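Local coordinates for protein enterotoxin SEN variant (Staphylococcus aureus, PDB 6KRY) that probably acts as a superantigenic enterotoxin of the staphylococcal and streptococcal toxin family, at residues A[141-146]-A[210-215]. Sequence-based numbering, arbitrary orientation.
Sequences KAKVTV and NRTVSS
V144 and V213 form the hydrogen-bonded pair at the middle of a two-stranded antiparallel ribbon in the beta-grasp domain, which joins strand 143-145, leading directly into helix 146-161, to strand 212-214. Their backbones exchange two hydrogen bonds, V144 N to V213 O (3.0 Å) and V213 N to V144 O (2.9 Å). The ladder continues at both ends, S215 N donating to A142 O and V146 N, in the first turn of the helix, to R211 O. The short CA-H...O approaches of K143 to V213 O and of T212 to V144 O fill in between these rungs.

V144 and V213 share one face of the ribbon, where V144 CG1 meets V213 CG2 at 4.0 Å. At the helix end V146 adds its CG2, which touches V213 CG1 and lies alongside the aliphatic part of R211 (CG2 to CG 3.9 Å), whose guanidinium makes a cation-pi contact with F188. On the other face T145 CG2 abuts T212 OG1.

Among the polar side chains, T212 OG1 donates to N210 O, while T145 OG1 turns to E148 N, capping the helix. Polar contacts, one through a water, close the A142 end. The water donates to A142 O and also hydrogen-bonds to S214 OG. S215 OG, which is also hydrogen-bonded to R119 NH1, sits between its own backbone N and carbonyl carbon (chi1 62°) and donates in the carbonyl plane to a lone pair of K141 O at 2.7 Å.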
ATOM      1  N   LYS A 141     -13.347   0.123  -6.904  1.00 12.98           N
ATOM      2  CA  LYS A 141     -12.580   0.212  -8.151  1.00 12.55           C
ATOM      3  C   LYS A 141     -12.555  -1.132  -8.855  1.00 12.11           C
ATOM      4  O   LYS A 141     -12.332  -2.142  -8.200  1.00 11.18           O
ATOM      5  CB  LYS A 141     -11.147   0.629  -7.845  1.00 13.83           C
ATOM      6  CG  LYS A 141     -11.039   1.923  -7.044  1.00 14.71           C
ATOM      7  CD  LYS A 141      -9.619   2.347  -6.725  1.00 15.25           C
ATOM      8  CE  LYS A 141      -9.607   3.706  -6.046  1.00 16.08           C
ATOM      9  NZ  LYS A 141      -8.411   3.930  -5.240  1.00 17.32           N
ATOM     10  N   ALA A 142     -12.783  -1.120 -10.175  1.00 11.67           N
ATOM     11  CA  ALA A 142     -12.744  -2.349 -10.992  1.00 11.86           C
ATOM     12  C   ALA A 142     -11.298  -2.843 -11.111  1.00 11.00           C
ATOM     13  O   ALA A 142     -11.014  -4.010 -10.892  1.00 13.07           O
ATOM     14  CB  ALA A 142     -13.380  -2.135 -12.343  1.00 11.79           C
ATOM     15  N   LYS A 143     -10.400  -1.915 -11.457  1.00 10.90           N
ATOM     16  CA  LYS A 143      -8.973  -2.044 -11.395  1.00 10.98           C
ATOM     17  C   LYS A 143      -8.502  -1.358 -10.117  1.00 10.41           C
ATOM     18  O   LYS A 143      -8.799  -0.183  -9.935  1.00  9.96           O
ATOM     19  CB  LYS A 143      -8.275  -1.348 -12.568  1.00 12.08           C
ATOM     20  CG  LYS A 143      -8.458  -2.014 -13.920  1.00 13.57           C
ATOM     21  CD  LYS A 143      -7.527  -1.457 -14.959  1.00 15.16           C
ATOM     22  CE  LYS A 143      -7.805  -2.134 -16.276  1.00 17.19           C
ATOM     23  NZ  LYS A 143      -6.947  -1.622 -17.368  1.00 18.30           N
ATOM     24  N   VAL A 144      -7.722  -2.084  -9.304  1.00  8.68           N
ATOM     25  CA  VAL A 144      -7.306  -1.635  -7.967  1.00  8.70           C
ATOM     26  C   VAL A 144      -5.814  -1.918  -7.816  1.00  8.45           C
ATOM     27  O   VAL A 144      -5.309  -2.910  -8.352  1.00  7.99           O
ATOM     28  CB  VAL A 144      -8.158  -2.287  -6.857  1.00  8.50           C
ATOM     29  CG1 VAL A 144      -7.931  -3.786  -6.741  1.00  9.23           C
ATOM     30  CG2 VAL A 144      -7.960  -1.646  -5.496  1.00  9.22           C
ATOM     31  N   THR A 145      -5.095  -1.018  -7.149  1.00  8.18           N
ATOM     32  CA  THR A 145      -3.678  -1.297  -6.933  1.00  8.54           C
ATOM     33  C   THR A 145      -3.518  -2.347  -5.830  1.00  8.75           C
ATOM     34  O   THR A 145      -4.313  -2.424  -4.873  1.00  8.50           O
ATOM     35  CB  THR A 145      -2.824  -0.081  -6.591  1.00  8.62           C
ATOM     36  OG1 THR A 145      -3.269   0.408  -5.330  1.00 10.61           O
ATOM     37  CG2 THR A 145      -2.881   0.947  -7.707  1.00  8.69           C
ATOM     38  N   VAL A 146      -2.472  -3.159  -6.003  1.00  8.20           N
ATOM     39  CA  VAL A 146      -2.097  -4.074  -4.957  1.00  9.06           C
ATOM     40  C   VAL A 146      -1.843  -3.279  -3.669  1.00  8.72           C
ATOM     41  O   VAL A 146      -2.189  -3.723  -2.557  1.00  8.73           O
ATOM     42  CB  VAL A 146      -0.913  -4.955  -5.415  1.00  9.85           C
ATOM     43  CG1 VAL A 146      -0.389  -5.804  -4.278  1.00 10.99           C
ATOM     44  CG2 VAL A 146      -1.323  -5.862  -6.566  1.00 10.34           C
ATOM     45  N   ASN A 210       3.301   0.298  -9.281  1.00 10.52           N
ATOM     46  CA  ASN A 210       1.896   0.606  -9.522  1.00  9.89           C
ATOM     47  C   ASN A 210       1.141  -0.668  -9.912  1.00 10.51           C
ATOM     48  O   ASN A 210       0.186  -0.632 -10.688  1.00 10.14           O
ATOM     49  CB  ASN A 210       1.726   1.694 -10.582  1.00 10.08           C
ATOM     50  CG  ASN A 210       0.466   2.488 -10.363  1.00 11.28           C
ATOM     51  OD1 ASN A 210       0.281   3.044  -9.281  1.00 12.01           O
ATOM     52  ND2 ASN A 210      -0.430   2.472 -11.339  1.00 13.36           N
ATOM     53  N   ARG A 211       1.564  -1.810  -9.391  1.00 11.38           N
ATOM     54  CA  ARG A 211       0.956  -3.074  -9.793  1.00 12.59           C
ATOM     55  C   ARG A 211      -0.540  -3.041  -9.486  1.00 11.53           C
ATOM     56  O   ARG A 211      -0.954  -2.694  -8.396  1.00  9.53           O
ATOM     57  CB  ARG A 211       1.581  -4.264  -9.067  1.00 15.14           C
ATOM     58  CG  ARG A 211       1.124  -5.616  -9.596  1.00 17.95           C
ATOM     59  CD  ARG A 211       1.947  -6.799  -9.092  1.00 20.31           C
ATOM     60  NE  ARG A 211       1.509  -7.994  -9.818  1.00 24.74           N
ATOM     61  CZ  ARG A 211       2.171  -9.147  -9.871  1.00 26.66           C
ATOM     62  NH1 ARG A 211       3.243  -9.325  -9.134  1.00 27.39           N
ATOM     63  NH2 ARG A 211       1.755 -10.111 -10.675  1.00 31.39           N
ATOM     64  N   THR A 212      -1.310  -3.478 -10.473  1.00 11.93           N
ATOM     65  CA  THR A 212      -2.747  -3.299 -10.540  1.00 13.56           C
ATOM     66  C   THR A 212      -3.389  -4.652 -10.875  1.00 13.59           C
ATOM     67  O   THR A 212      -2.832  -5.367 -11.704  1.00 13.08           O
ATOM     68  CB  THR A 212      -3.083  -2.239 -11.606  1.00 15.19           C
ATOM     69  OG1 THR A 212      -2.654  -0.953 -11.131  1.00 15.08           O
ATOM     70  CG2 THR A 212      -4.550  -2.127 -11.909  1.00 16.68           C
ATOM     71  N   VAL A 213      -4.545  -4.964 -10.259  1.00 12.12           N
ATOM     72  CA  VAL A 213      -5.274  -6.189 -10.536  1.00 11.62           C
ATOM     73  C   VAL A 213      -6.774  -5.881 -10.698  1.00 11.97           C
ATOM     74  O   VAL A 213      -7.281  -4.864 -10.249  1.00 11.65           O
ATOM     75  CB  VAL A 213      -5.075  -7.233  -9.412  1.00 11.29           C
ATOM     76  CG1 VAL A 213      -3.627  -7.660  -9.276  1.00 11.82           C
ATOM     77  CG2 VAL A 213      -5.584  -6.764  -8.053  1.00 11.71           C
ATOM     78  N   SER A 214      -7.492  -6.859 -11.261  1.00 11.92           N
ATOM     79  CA  SER A 214      -8.937  -6.858 -11.314  1.00 12.84           C
ATOM     80  C   SER A 214      -9.512  -7.202  -9.932  1.00 11.58           C
ATOM     81  O   SER A 214      -9.329  -8.297  -9.417  1.00 10.89           O
ATOM     82  CB  SER A 214      -9.402  -7.852 -12.378  1.00 13.26           C
ATOM     83  OG  SER A 214     -10.819  -7.980 -12.341  1.00 18.03           O
ATOM     84  N   SER A 215     -10.252  -6.286  -9.334  1.00 12.52           N
ATOM     85  CA  SER A 215     -10.863  -6.536  -7.995  1.00 12.34           C
ATOM     86  C   SER A 215     -11.854  -7.714  -8.047  1.00 12.68           C
ATOM     87  O   SER A 215     -12.046  -8.358  -7.030  1.00 13.53           O
ATOM     88  CB  SER A 215     -11.508  -5.316  -7.421  1.00 11.99           C
ATOM     89  OG  SER A 215     -12.574  -4.866  -8.235  1.00 12.21           O
TER
HETATM   90  O   HOH W   1     -12.815  -6.015 -11.461  1.00 14.52           O